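Local coordinates for protein putative alcohol dehydrogenase (Sinorhizobium meliloti, PDB 4J6F) that probably acts as an alcohol dehydrogenase of the medium-chain dehydrogenase/reductase family, using a nicotinamide coenzyme to oxidise alcohols, at residues 32-37 / 54-59; 135-140 / 170-175; 297-302 / 322-327. All coordinates share one frame; numbering follows the deposited sequence.

Interaction 1: residues 32-37 / 54-59; sequences KTMTAV and VPVPAP
Met34 reaches Val56 and Pro57 because its CG stands between its own backbone N and carbonyl carbon (chi1 57°) and the selenomethionine chain then runs on extended, while Val56 keeps CG1 anti to its backbone N and turns CG2 back toward Met34. The two segments form one edge of a small three-stranded antiparallel sheet, in which strand 33-39 runs between strands 48-51 and 53-55. At the root of the side chain, Met34 CB lies 3.6 Å from Val56 CG2, the two chains crossing obliquely. At its far end the methyl CE meets Pro57 CD at 3.5 Å, the two side chains crossing at about a right angle, and CE also lies near the backbone O of Pro55. Tyr165 of strand 165-169 touches both Met34 and Val56, and Ala167 touches Pro57, so this hydrophobic patch packs against the neighbouring larger sheet. A second, smaller apolar touch joins Ala36 CB to Val54 CG2 at 4.2 Å. The strand pairing itself is short: Met34 and Val54 form an antiparallel hydrogen-bonded pair, Met34 N giving to Val54 O at 2.8 Å and Val54 N giving back to Met34 O at 2.9 Å. Thr33 and Pro55 follow as a non-hydrogen-bonded pair. Taken end to end, residues 32-36 and 54-57 run 114° apart, yet a third bond, nearly straight (176°), joins Val56 N to Lys32 O at 3.2 Å.

Interaction 2: residues 135-140 / 170-175; sequences MVDFSI and AENAHV. With GOL (glycerol), chain C.
Met135 and His174 face each other as an antiparallel hydrogen-bonded pair, Met135 N reaching His174 O at 2.9 Å and His174 N reaching Met135 O at 3.0 Å; Val136 and Ala173 follow as a non-hydrogen-bonded pair. The ladder belongs to the mixed sheet of the GroES-like domain, where strand 133-140 lines up with the short strand 173-175. Asp137 N closes it on Asn172 O, at the 3-10 turn that leads into the second strand. From there Asn172 takes over with its side chain: ND2 donates to Asp137 O at 2.7 Å, this acceptor lying close to the amide plane, and more weakly to Ser139 O, so one amide nitrogen spans the break in the first strand. The carboxylate of Asp137 fixes the same break from within as an Asx turn. Its OD1 receives Ser139 N from above the carboxylate plane and, on its syn lone pair, Ser139 OG at 2.9 Å. A chi1 of 171° points the carboxylate away from the residue's own N and carries the other oxygen, OD2, toward a glycerol, probably from the crystallisation liquor; OD2 also bonds Tyr141 OH. Replaced by alanine, this position would probably leave Ser139 N and OG without their shared acceptor, the turn freer to move, and Tyr141 OH and the glycerol without OD2. Phe336 of helix 333-344 packs against Met135, Asp137 and the His174 ring. Glycerol O3 bridges the two segments, donating to Asp137 OD2 at 2.7 Å and accepting an almost straight bond from His174 NE2 at 3.1 Å.

Interaction 3: residues 297-302 / 322-327; sequences EGRYTT and QLELHG
Hydrogen bonds between the backbones of Gly298, Tyr300 and Thr302 on one side and Glu324 and His326 on the other join two parallel strands, the last two in the order of the six-stranded Rossmann-type sheet. Glu324 N donates to Gly298 O, Tyr300 N to Glu324 O at 2.7 Å, His326 N to Tyr300 O at 2.8 Å and Thr302 N to His326 O at 2.9 Å; the strand axes diverge by only 16°. CA-H...O contacts fill the intervals, among them Thr301 CA to His326 O at 3.2 Å.

Apolar contact is concentrated on the face of Tyr300 and Leu325. A chi1 of 168° swings the Tyr300 ring away from its own amide and over to Leu325, where ring atom CD1 comes within 3.6 Å of Leu325 CG, the two side chains crossing. Phe287 of helix 287-293 meets the Tyr300 ring edge-to-face and touches Leu325 as well, while Tyr300 OH bonds Asp280.

Polar and charged groups occupy the face of Arg299, Glu324 and His326. Arg299 and Glu324 run side by side, but their charged ends go to other mates: Arg299 to Glu208 and the carbonyl of Ala202, Glu324 to Arg203. Glu324 OE1 takes the NE2-H of His326 on its anti lone pair at 2.9 Å, which would tend to fix the tilt of the imidazole. Residues Glu324 to His326 also pair antiparallel with a strand of the second subunit, carrying the sheet across the interface. At the start of the strands a water donates to both Glu297 O, at 2.6 Å, and Glu324 OE2, at 2.9 Å.

How the interactions relate
The three contacts come in numerical order along the chain, without interlocking. Interactions 1 and 2 have centres about 19 Å apart, in two sheets of the half of the chain that is the catalytic domain in this family; strands 63-72 and 165-169 belong to the larger sheet that holds interaction 2, and both touch interaction 1. Interaction 3 belongs to the coenzyme-binding half, its centre about 31 Å from that of interaction 2 and about 44 Å from that of interaction 1, which lies on the opposite side of the chain's centre. Helix 333-344, following strand 324-327, packs on interaction 2, linking the halves, while strand 324-327 takes part in the interface with the second subunit.

Interaction 1: residues 32-37 / 54-59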
ATOM      1  N   LYS A  32      -4.663 -22.202  44.697  1.00 45.34           N
ATOM      2  CA  LYS A  32      -4.985 -23.160  43.636  1.00 45.71           C
ATOM      3  C   LYS A  32      -6.109 -22.662  42.709  1.00 45.53           C
ATOM      4  O   LYS A  32      -6.213 -23.096  41.558  1.00 47.34           O
ATOM      5  CB  LYS A  32      -5.261 -24.562  44.201  1.00 48.48           C
ATOM      6  CG  LYS A  32      -4.105 -25.193  45.000  1.00 54.01           C
ATOM      7  CD  LYS A  32      -2.784 -25.318  44.222  1.00 56.30           C
ATOM      8  CE  LYS A  32      -1.958 -26.546  44.607  1.00 58.70           C
ATOM      9  NZ  LYS A  32      -1.718 -26.695  46.076  1.00 62.15           N
ATOM     10  N   THR A  33      -6.935 -21.740  43.200  1.00 42.73           N
ATOM     11  CA  THR A  33      -7.907 -21.061  42.345  1.00 40.51           C
ATOM     12  C   THR A  33      -7.733 -19.541  42.439  1.00 40.87           C
ATOM     13  O   THR A  33      -7.139 -19.025  43.391  1.00 41.12           O
ATOM     14  CB  THR A  33      -9.369 -21.475  42.655  1.00 38.97           C
ATOM     15  OG1 THR A  33      -9.720 -21.081  43.986  1.00 37.89           O
ATOM     16  CG2 THR A  33      -9.565 -22.983  42.497  1.00 38.69           C
HETATM   17  N   MSE A  34      -8.248 -18.826  41.443  1.00 41.45           N
HETATM   18  CA  MSE A  34      -8.093 -17.372  41.385  1.00 41.28           C
HETATM   19  C   MSE A  34      -9.314 -16.689  40.816  1.00 39.81           C
HETATM   20  O   MSE A  34     -10.250 -17.330  40.306  1.00 38.20           O
HETATM   21  CB  MSE A  34      -6.879 -17.020  40.525  1.00 42.58           C
HETATM   22  CG  MSE A  34      -7.024 -17.620  39.126  1.00 46.52           C
HETATM   23 SE   MSE A  34      -5.693 -16.858  37.890  1.00 49.31          SE
HETATM   24  CE  MSE A  34      -6.061 -17.854  36.230  1.00 46.37           C
ATOM     25  N   THR A  35      -9.287 -15.364  40.910  1.00 38.41           N
ATOM     26  CA  THR A  35     -10.292 -14.492  40.336  1.00 38.21           C
ATOM     27  C   THR A  35      -9.856 -14.097  38.930  1.00 37.79           C
ATOM     28  O   THR A  35      -8.670 -13.851  38.686  1.00 39.14           O
ATOM     29  CB  THR A  35     -10.439 -13.243  41.219  1.00 39.60           C
ATOM     30  OG1 THR A  35     -11.018 -13.626  42.469  1.00 43.10           O
ATOM     31  CG2 THR A  35     -11.321 -12.220  40.583  1.00 39.06           C
ATOM     32  N   ALA A  36     -10.804 -14.068  37.998  1.00 36.48           N
ATOM     33  CA  ALA A  36     -10.519 -13.660  36.622  1.00 35.51           C
ATOM     34  C   ALA A  36     -11.793 -13.261  35.927  1.00 36.46           C
ATOM     35  O   ALA A  36     -12.877 -13.753  36.266  1.00 37.55           O
ATOM     36  CB  ALA A  36      -9.842 -14.777  35.838  1.00 33.96           C
ATOM     37  N   VAL A  37     -11.658 -12.365  34.953  1.00 35.52           N
ATOM     38  CA  VAL A  37     -12.774 -12.002  34.101  1.00 33.34           C
ATOM     39  C   VAL A  37     -12.688 -12.880  32.869  1.00 33.07           C
ATOM     40  O   VAL A  37     -11.692 -12.851  32.151  1.00 31.77           O
ATOM     41  CB  VAL A  37     -12.763 -10.510  33.746  1.00 30.28           C
ATOM     42  CG1 VAL A  37     -13.747 -10.224  32.623  1.00 29.89           C
ATOM     43  CG2 VAL A  37     -13.079  -9.677  34.984  1.00 28.68           C
ATOM     44  N   VAL A  54     -11.304 -19.902  39.349  1.00 48.88           N
ATOM     45  CA  VAL A  54     -10.724 -20.311  38.079  1.00 45.12           C
ATOM     46  C   VAL A  54      -9.371 -20.953  38.343  1.00 43.18           C
ATOM     47  O   VAL A  54      -8.593 -20.430  39.126  1.00 41.47           O
ATOM     48  CB  VAL A  54     -10.499 -19.074  37.196  1.00 42.86           C
ATOM     49  CG1 VAL A  54     -10.048 -19.464  35.803  1.00 41.76           C
ATOM     50  CG2 VAL A  54     -11.753 -18.227  37.146  1.00 42.57           C
ATOM     51  N   PRO A  55      -9.081 -22.091  37.725  1.00 41.50           N
ATOM     52  CA  PRO A  55      -7.805 -22.742  38.043  1.00 40.54           C
ATOM     53  C   PRO A  55      -6.622 -21.811  37.785  1.00 40.26           C
ATOM     54  O   PRO A  55      -6.577 -21.147  36.745  1.00 39.56           O
ATOM     55  CB  PRO A  55      -7.761 -23.948  37.087  1.00 38.83           C
ATOM     56  CG  PRO A  55      -9.167 -24.168  36.651  1.00 39.26           C
ATOM     57  CD  PRO A  55      -9.826 -22.816  36.674  1.00 40.03           C
ATOM     58  N   VAL A  56      -5.698 -21.743  38.746  1.00 39.35           N
ATOM     59  CA  VAL A  56      -4.447 -21.017  38.571  1.00 36.19           C
ATOM     60  C   VAL A  56      -3.599 -21.889  37.664  1.00 36.07           C
ATOM     61  O   VAL A  56      -3.448 -23.077  37.930  1.00 36.08           O
ATOM     62  CB  VAL A  56      -3.725 -20.776  39.918  1.00 34.86           C
ATOM     63  CG1 VAL A  56      -2.277 -20.334  39.704  1.00 33.87           C
ATOM     64  CG2 VAL A  56      -4.477 -19.748  40.749  1.00 33.95           C
ATOM     65  N   PRO A  57      -3.068 -21.317  36.570  1.00 36.33           N
ATOM     66  CA  PRO A  57      -2.300 -22.174  35.658  1.00 37.07           C
ATOM     67  C   PRO A  57      -0.976 -22.597  36.275  1.00 39.77           C
ATOM     68  O   PRO A  57      -0.464 -21.923  37.172  1.00 39.95           O
ATOM     69  CB  PRO A  57      -2.087 -21.291  34.425  1.00 34.06           C
ATOM     70  CG  PRO A  57      -2.263 -19.894  34.909  1.00 33.27           C
ATOM     71  CD  PRO A  57      -3.198 -19.933  36.079  1.00 33.81           C
ATOM     72  N   ALA A  58      -0.454 -23.728  35.817  1.00 43.12           N
ATOM     73  CA  ALA A  58       0.838 -24.229  36.276  1.00 45.14           C
ATOM     74  C   ALA A  58       1.859 -23.983  35.172  1.00 47.57           C
ATOM     75  O   ALA A  58       1.667 -24.460  34.050  1.00 52.01           O
ATOM     76  CB  ALA A  58       0.753 -25.715  36.596  1.00 44.21           C
ATOM     77  N   PRO A  59       2.943 -23.239  35.477  1.00 44.21           N
ATOM     78  CA  PRO A  59       3.947 -22.972  34.442  1.00 42.44           C
ATOM     79  C   PRO A  59       4.510 -24.270  33.860  1.00 44.07           C
ATOM     80  O   PRO A  59       5.036 -25.115  34.599  1.00 44.99           O
ATOM     81  CB  PRO A  59       5.027 -22.178  35.182  1.00 40.70           C
ATOM     82  CG  PRO A  59       4.824 -22.518  36.625  1.00 42.46           C
ATOM     83  CD  PRO A  59       3.341 -22.681  36.780  1.00 43.00           C
TER

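Interaction 2: residues 135-140 / 170-175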
HETATM    1  N   MSE A 135       7.379  -6.845  32.556  1.00 33.52           N
HETATM    2  CA  MSE A 135       6.432  -6.417  31.555  1.00 35.42           C
HETATM    3  C   MSE A 135       6.341  -7.529  30.555  1.00 32.36           C
HETATM    4  O   MSE A 135       7.356  -7.936  29.989  1.00 33.82           O
HETATM    5  CB  MSE A 135       7.025  -5.197  30.891  1.00 42.69           C
HETATM    6  CG  MSE A 135       6.002  -4.516  30.000  1.00 51.18           C
HETATM    7 SE   MSE A 135       6.989  -3.207  28.922  1.00 57.96          SE
HETATM    8  CE  MSE A 135       6.233  -3.664  27.164  1.00 59.52           C
ATOM      9  N   VAL A 136       5.130  -8.040  30.350  1.00 28.78           N
ATOM     10  CA  VAL A 136       4.875  -9.116  29.396  1.00 27.76           C
ATOM     11  C   VAL A 136       4.880  -8.617  27.950  1.00 29.72           C
ATOM     12  O   VAL A 136       4.213  -7.630  27.624  1.00 31.07           O
ATOM     13  CB  VAL A 136       3.507  -9.758  29.670  1.00 27.02           C
ATOM     14  CG1 VAL A 136       3.109 -10.697  28.542  1.00 26.89           C
ATOM     15  CG2 VAL A 136       3.528 -10.495  30.995  1.00 28.02           C
ATOM     16  N   ASP A 137       5.625  -9.297  27.083  1.00 30.53           N
ATOM     17  CA  ASP A 137       5.459  -9.110  25.647  1.00 30.17           C
ATOM     18  C   ASP A 137       4.311 -10.021  25.228  1.00 31.05           C
ATOM     19  O   ASP A 137       4.436 -11.239  25.269  1.00 32.90           O
ATOM     20  CB  ASP A 137       6.737  -9.479  24.897  1.00 30.38           C
ATOM     21  CG  ASP A 137       6.548  -9.513  23.386  1.00 31.68           C
ATOM     22  OD1 ASP A 137       5.427  -9.243  22.889  1.00 31.61           O
ATOM     23  OD2 ASP A 137       7.535  -9.813  22.687  1.00 32.63           O
ATOM     24  N   PHE A 138       3.194  -9.433  24.828  1.00 30.32           N
ATOM     25  CA  PHE A 138       1.993 -10.211  24.542  1.00 30.79           C
ATOM     26  C   PHE A 138       2.098 -11.102  23.285  1.00 31.24           C
ATOM     27  O   PHE A 138       1.228 -11.947  23.057  1.00 32.60           O
ATOM     28  CB  PHE A 138       0.739  -9.298  24.513  1.00 30.62           C
ATOM     29  CG  PHE A 138       0.560  -8.509  23.234  1.00 31.88           C
ATOM     30  CD1 PHE A 138       1.599  -7.737  22.698  1.00 31.67           C
ATOM     31  CD2 PHE A 138      -0.661  -8.519  22.568  1.00 33.74           C
ATOM     32  CE1 PHE A 138       1.421  -7.003  21.530  1.00 30.47           C
ATOM     33  CE2 PHE A 138      -0.848  -7.782  21.391  1.00 33.95           C
ATOM     34  CZ  PHE A 138       0.194  -7.016  20.876  1.00 31.05           C
ATOM     35  N   SER A 139       3.156 -10.928  22.488  1.00 29.52           N
ATOM     36  CA  SER A 139       3.259 -11.591  21.177  1.00 29.69           C
ATOM     37  C   SER A 139       3.473 -13.085  21.247  1.00 31.63           C
ATOM     38  O   SER A 139       4.293 -13.554  22.033  1.00 34.67           O
ATOM     39  CB  SER A 139       4.402 -11.011  20.370  1.00 30.83           C
ATOM     40  OG  SER A 139       4.281  -9.615  20.273  1.00 33.60           O
ATOM     41  N   ILE A 140       2.725 -13.831  20.435  1.00 30.26           N
ATOM     42  CA  ILE A 140       3.072 -15.221  20.122  1.00 30.01           C
ATOM     43  C   ILE A 140       3.547 -15.175  18.679  1.00 30.78           C
ATOM     44  O   ILE A 140       2.760 -14.926  17.785  1.00 33.50           O
ATOM     45  CB  ILE A 140       1.880 -16.182  20.258  1.00 27.37           C
ATOM     46  CG1 ILE A 140       1.232 -16.031  21.626  1.00 29.30           C
ATOM     47  CG2 ILE A 140       2.316 -17.620  20.031  1.00 25.83           C
ATOM     48  CD1 ILE A 140      -0.193 -16.547  21.663  1.00 31.14           C
ATOM     49  N   ALA A 170       9.102 -17.762  29.457  1.00 32.38           N
ATOM     50  CA  ALA A 170      10.159 -16.965  30.075  1.00 32.00           C
ATOM     51  C   ALA A 170      10.676 -15.817  29.205  1.00 31.49           C
ATOM     52  O   ALA A 170      10.752 -14.689  29.688  1.00 31.64           O
ATOM     53  CB  ALA A 170      11.304 -17.851  30.533  1.00 33.27           C
ATOM     54  N   GLU A 171      11.009 -16.082  27.938  1.00 32.35           N
ATOM     55  CA  GLU A 171      11.493 -15.017  27.017  1.00 35.20           C
ATOM     56  C   GLU A 171      10.557 -13.815  26.962  1.00 34.70           C
ATOM     57  O   GLU A 171      10.990 -12.706  26.653  1.00 37.24           O
ATOM     58  CB  GLU A 171      11.715 -15.492  25.563  1.00 38.39           C
ATOM     59  CG  GLU A 171      12.132 -16.939  25.366  1.00 45.42           C
ATOM     60  CD  GLU A 171      10.955 -17.891  25.485  1.00 52.78           C
ATOM     61  OE1 GLU A 171      10.202 -18.034  24.489  1.00 53.45           O
ATOM     62  OE2 GLU A 171      10.785 -18.493  26.579  1.00 56.13           O
ATOM     63  N   ASN A 172       9.279 -14.034  27.245  1.00 32.72           N
ATOM     64  CA  ASN A 172       8.300 -12.957  27.141  1.00 34.54           C
ATOM     65  C   ASN A 172       8.140 -12.085  28.400  1.00 35.46           C
ATOM     66  O   ASN A 172       7.440 -11.060  28.370  1.00 37.13           O
ATOM     67  CB  ASN A 172       6.950 -13.486  26.625  1.00 34.95           C
ATOM     68  CG  ASN A 172       6.973 -13.783  25.127  1.00 34.88           C
ATOM     69  OD1 ASN A 172       7.662 -14.704  24.667  1.00 35.98           O
ATOM     70  ND2 ASN A 172       6.225 -12.994  24.355  1.00 32.33           N
ATOM     71  N   ALA A 173       8.796 -12.487  29.486  1.00 32.02           N
ATOM     72  CA  ALA A 173       8.759 -11.733  30.719  1.00 30.80           C
ATOM     73  C   ALA A 173       9.993 -10.843  30.793  1.00 31.88           C
ATOM     74  O   ALA A 173      11.091 -11.321  31.077  1.00 34.07           O
ATOM     75  CB  ALA A 173       8.685 -12.679  31.911  1.00 30.53           C
ATOM     76  N   HIS A 174       9.821  -9.553  30.535  1.00 31.12           N
ATOM     77  CA  HIS A 174      10.969  -8.657  30.474  1.00 34.74           C
ATOM     78  C   HIS A 174      11.182  -7.838  31.732  1.00 39.19           C
ATOM     79  O   HIS A 174      10.251  -7.238  32.281  1.00 40.37           O
ATOM     80  CB  HIS A 174      10.877  -7.737  29.265  1.00 36.13           C
ATOM     81  CG  HIS A 174      11.001  -8.463  27.969  1.00 39.83           C
ATOM     82  ND1 HIS A 174      12.191  -8.551  27.278  1.00 42.71           N
ATOM     83  CD2 HIS A 174      10.097  -9.180  27.261  1.00 41.97           C
ATOM     84  CE1 HIS A 174      12.011  -9.279  26.190  1.00 45.37           C
ATOM     85  NE2 HIS A 174      10.749  -9.670  26.154  1.00 46.51           N
ATOM     86  N   VAL A 175      12.424  -7.823  32.191  1.00 38.45           N
ATOM     87  CA  VAL A 175      12.780  -6.955  33.279  1.00 38.39           C
ATOM     88  C   VAL A 175      13.219  -5.649  32.639  1.00 42.00           C
ATOM     89  O   VAL A 175      14.184  -5.620  31.877  1.00 45.51           O
ATOM     90  CB  VAL A 175      13.899  -7.555  34.142  1.00 36.66           C
ATOM     91  CG1 VAL A 175      14.398  -6.533  35.162  1.00 36.97           C
ATOM     92  CG2 VAL A 175      13.393  -8.808  34.834  1.00 34.45           C
TER
HETATM   93  C1  GOL C 500      12.759 -12.134  22.040  1.00 63.32           C
HETATM   94  O1  GOL C 500      12.395 -13.494  21.774  1.00 68.78           O
HETATM   95  C2  GOL C 500      11.490 -11.324  22.267  1.00 56.89           C
HETATM   96  O2  GOL C 500      11.905 -10.074  22.828  1.00 60.30           O
HETATM   97  C3  GOL C 500      10.541 -12.111  23.184  1.00 48.39           C
HETATM   98  O3  GOL C 500       9.527 -11.294  23.785  1.00 41.06           O

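Interaction 3: residues 297-302 / 322-327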
ATOM      1  N   GLU A 297       3.660  10.284  -3.793  1.00 32.25           N
ATOM      2  CA  GLU A 297       4.724   9.377  -3.300  1.00 32.33           C
ATOM      3  C   GLU A 297       4.719   9.216  -1.780  1.00 33.92           C
ATOM      4  O   GLU A 297       5.658   8.665  -1.206  1.00 35.73           O
ATOM      5  CB  GLU A 297       6.107   9.794  -3.795  1.00 33.19           C
ATOM      6  CG  GLU A 297       6.194   9.789  -5.314  1.00 42.37           C
ATOM      7  CD  GLU A 297       7.576  10.115  -5.856  1.00 49.14           C
ATOM      8  OE1 GLU A 297       8.140   9.273  -6.602  1.00 45.99           O
ATOM      9  OE2 GLU A 297       8.090  11.214  -5.542  1.00 55.43           O
ATOM     10  N   GLY A 298       3.656   9.706  -1.141  1.00 31.91           N
ATOM     11  CA  GLY A 298       3.484   9.596   0.297  1.00 30.60           C
ATOM     12  C   GLY A 298       2.967   8.225   0.670  1.00 31.89           C
ATOM     13  O   GLY A 298       2.549   7.454  -0.193  1.00 34.75           O
ATOM     14  N   ARG A 299       3.062   7.918   1.960  1.00 31.39           N
ATOM     15  CA  ARG A 299       2.749   6.607   2.510  1.00 28.92           C
ATOM     16  C   ARG A 299       1.652   6.647   3.564  1.00 30.53           C
ATOM     17  O   ARG A 299       1.670   7.470   4.459  1.00 30.04           O
ATOM     18  CB  ARG A 299       3.996   5.981   3.118  1.00 25.63           C
ATOM     19  CG  ARG A 299       5.139   5.821   2.153  1.00 25.17           C
ATOM     20  CD  ARG A 299       6.066   7.004   2.223  1.00 27.92           C
ATOM     21  NE  ARG A 299       6.896   6.958   3.413  1.00 30.63           N
ATOM     22  CZ  ARG A 299       7.631   7.972   3.837  1.00 29.64           C
ATOM     23  NH1 ARG A 299       7.631   9.102   3.167  1.00 30.15           N
ATOM     24  NH2 ARG A 299       8.358   7.856   4.924  1.00 29.06           N
ATOM     25  N   TYR A 300       0.701   5.734   3.435  1.00 29.30           N
ATOM     26  CA  TYR A 300      -0.429   5.648   4.319  1.00 27.27           C
ATOM     27  C   TYR A 300      -0.218   4.374   5.117  1.00 27.12           C
ATOM     28  O   TYR A 300       0.250   3.364   4.580  1.00 30.08           O
ATOM     29  CB  TYR A 300      -1.711   5.573   3.474  1.00 28.70           C
ATOM     30  CG  TYR A 300      -2.953   5.183   4.240  1.00 30.20           C
ATOM     31  CD1 TYR A 300      -3.254   3.834   4.477  1.00 30.79           C
ATOM     32  CD2 TYR A 300      -3.820   6.153   4.740  1.00 30.65           C
ATOM     33  CE1 TYR A 300      -4.377   3.464   5.192  1.00 31.18           C
ATOM     34  CE2 TYR A 300      -4.958   5.791   5.453  1.00 32.53           C
ATOM     35  CZ  TYR A 300      -5.227   4.445   5.682  1.00 32.77           C
ATOM     36  OH  TYR A 300      -6.348   4.067   6.389  1.00 33.53           O
ATOM     37  N   THR A 301      -0.553   4.407   6.395  1.00 24.81           N
ATOM     38  CA  THR A 301      -0.431   3.216   7.205  1.00 24.67           C
ATOM     39  C   THR A 301      -1.553   3.098   8.233  1.00 27.09           C
ATOM     40  O   THR A 301      -2.006   4.094   8.769  1.00 28.32           O
ATOM     41  CB  THR A 301       0.945   3.147   7.869  1.00 24.59           C
ATOM     42  OG1 THR A 301       1.095   1.871   8.507  1.00 27.07           O
ATOM     43  CG2 THR A 301       1.122   4.274   8.877  1.00 23.32           C
ATOM     44  N   THR A 302      -2.016   1.877   8.489  1.00 28.62           N
ATOM     45  CA  THR A 302      -3.113   1.651   9.431  1.00 28.97           C
ATOM     46  C   THR A 302      -3.002   0.306  10.143  1.00 28.88           C
ATOM     47  O   THR A 302      -2.424  -0.642   9.616  1.00 30.94           O
ATOM     48  CB  THR A 302      -4.484   1.742   8.725  1.00 32.31           C
ATOM     49  OG1 THR A 302      -5.536   1.522   9.668  1.00 36.81           O
ATOM     50  CG2 THR A 302      -4.609   0.707   7.628  1.00 31.26           C
ATOM     51  N   GLN A 322       1.105   8.027  -6.975  1.00 26.76           N
ATOM     52  CA  GLN A 322       2.232   7.148  -6.623  1.00 25.68           C
ATOM     53  C   GLN A 322       2.236   6.730  -5.151  1.00 25.50           C
ATOM     54  O   GLN A 322       3.318   6.570  -4.577  1.00 28.03           O
ATOM     55  CB  GLN A 322       3.585   7.817  -6.916  1.00 26.28           C
ATOM     56  CG  GLN A 322       3.714   8.563  -8.229  1.00 28.23           C
ATOM     57  CD  GLN A 322       3.835   7.641  -9.425  1.00 30.26           C
ATOM     58  OE1 GLN A 322       3.968   6.430  -9.277  1.00 31.93           O
ATOM     59  NE2 GLN A 322       3.787   8.214 -10.621  1.00 30.66           N
ATOM     60  N   LEU A 323       1.057   6.555  -4.547  1.00 23.07           N
ATOM     61  CA  LEU A 323       0.935   6.279  -3.098  1.00 21.41           C
ATOM     62  C   LEU A 323       1.274   4.850  -2.693  1.00 22.48           C
ATOM     63  O   LEU A 323       1.231   3.944  -3.522  1.00 22.68           O
ATOM     64  CB  LEU A 323      -0.467   6.641  -2.585  1.00 19.86           C
ATOM     65  CG  LEU A 323      -0.930   8.092  -2.771  1.00 19.95           C
ATOM     66  CD1 LEU A 323      -2.260   8.357  -2.084  1.00 19.32           C
ATOM     67  CD2 LEU A 323       0.124   9.082  -2.277  1.00 20.67           C
ATOM     68  N   GLU A 324       1.640   4.665  -1.422  1.00 24.65           N
ATOM     69  CA  GLU A 324       1.700   3.337  -0.798  1.00 26.31           C
ATOM     70  C   GLU A 324       0.712   3.305   0.342  1.00 28.21           C
ATOM     71  O   GLU A 324       0.659   4.238   1.156  1.00 28.78           O
ATOM     72  CB  GLU A 324       3.062   3.046  -0.194  1.00 27.63           C
ATOM     73  CG  GLU A 324       4.242   3.331  -1.090  1.00 30.98           C
ATOM     74  CD  GLU A 324       5.563   3.191  -0.358  1.00 34.09           C
ATOM     75  OE1 GLU A 324       5.645   2.372   0.592  1.00 34.88           O
ATOM     76  OE2 GLU A 324       6.526   3.900  -0.737  1.00 33.78           O
ATOM     77  N   LEU A 325      -0.054   2.224   0.407  1.00 28.49           N
ATOM     78  CA  LEU A 325      -0.909   1.945   1.554  1.00 27.33           C
ATOM     79  C   LEU A 325      -0.355   0.734   2.265  1.00 25.90           C
ATOM     80  O   LEU A 325      -0.041  -0.264   1.615  1.00 24.83           O
ATOM     81  CB  LEU A 325      -2.319   1.631   1.085  1.00 27.83           C
ATOM     82  CG  LEU A 325      -3.305   2.783   1.054  1.00 28.60           C
ATOM     83  CD1 LEU A 325      -2.795   3.929   0.207  1.00 29.66           C
ATOM     84  CD2 LEU A 325      -4.637   2.271   0.545  1.00 27.28           C
ATOM     85  N   HIS A 326      -0.223   0.822   3.589  1.00 26.08           N
ATOM     86  CA  HIS A 326       0.307  -0.281   4.392  1.00 25.57           C
ATOM     87  C   HIS A 326      -0.644  -0.646   5.490  1.00 25.91           C
ATOM     88  O   HIS A 326      -1.099   0.217   6.237  1.00 28.15           O
ATOM     89  CB  HIS A 326       1.632   0.097   5.040  1.00 28.12           C
ATOM     90  CG  HIS A 326       2.751   0.268   4.066  1.00 30.01           C
ATOM     91  ND1 HIS A 326       3.350  -0.797   3.429  1.00 31.38           N
ATOM     92  CD2 HIS A 326       3.378   1.379   3.618  1.00 29.12           C
ATOM     93  CE1 HIS A 326       4.299  -0.349   2.626  1.00 30.88           C
ATOM     94  NE2 HIS A 326       4.334   0.967   2.721  1.00 31.03           N
ATOM     95  N   GLY A 327      -0.937  -1.934   5.588  1.00 25.22           N
ATOM     96  CA  GLY A 327      -1.671  -2.475   6.720  1.00 24.92           C
ATOM     97  C   GLY A 327      -0.724  -3.286   7.567  1.00 26.37           C
ATOM     98  O   GLY A 327       0.139  -3.979   7.030  1.00 28.05           O
TER
HETATM   99  O   HOH W   1       6.719   6.494  -2.029  1.00 23.16           O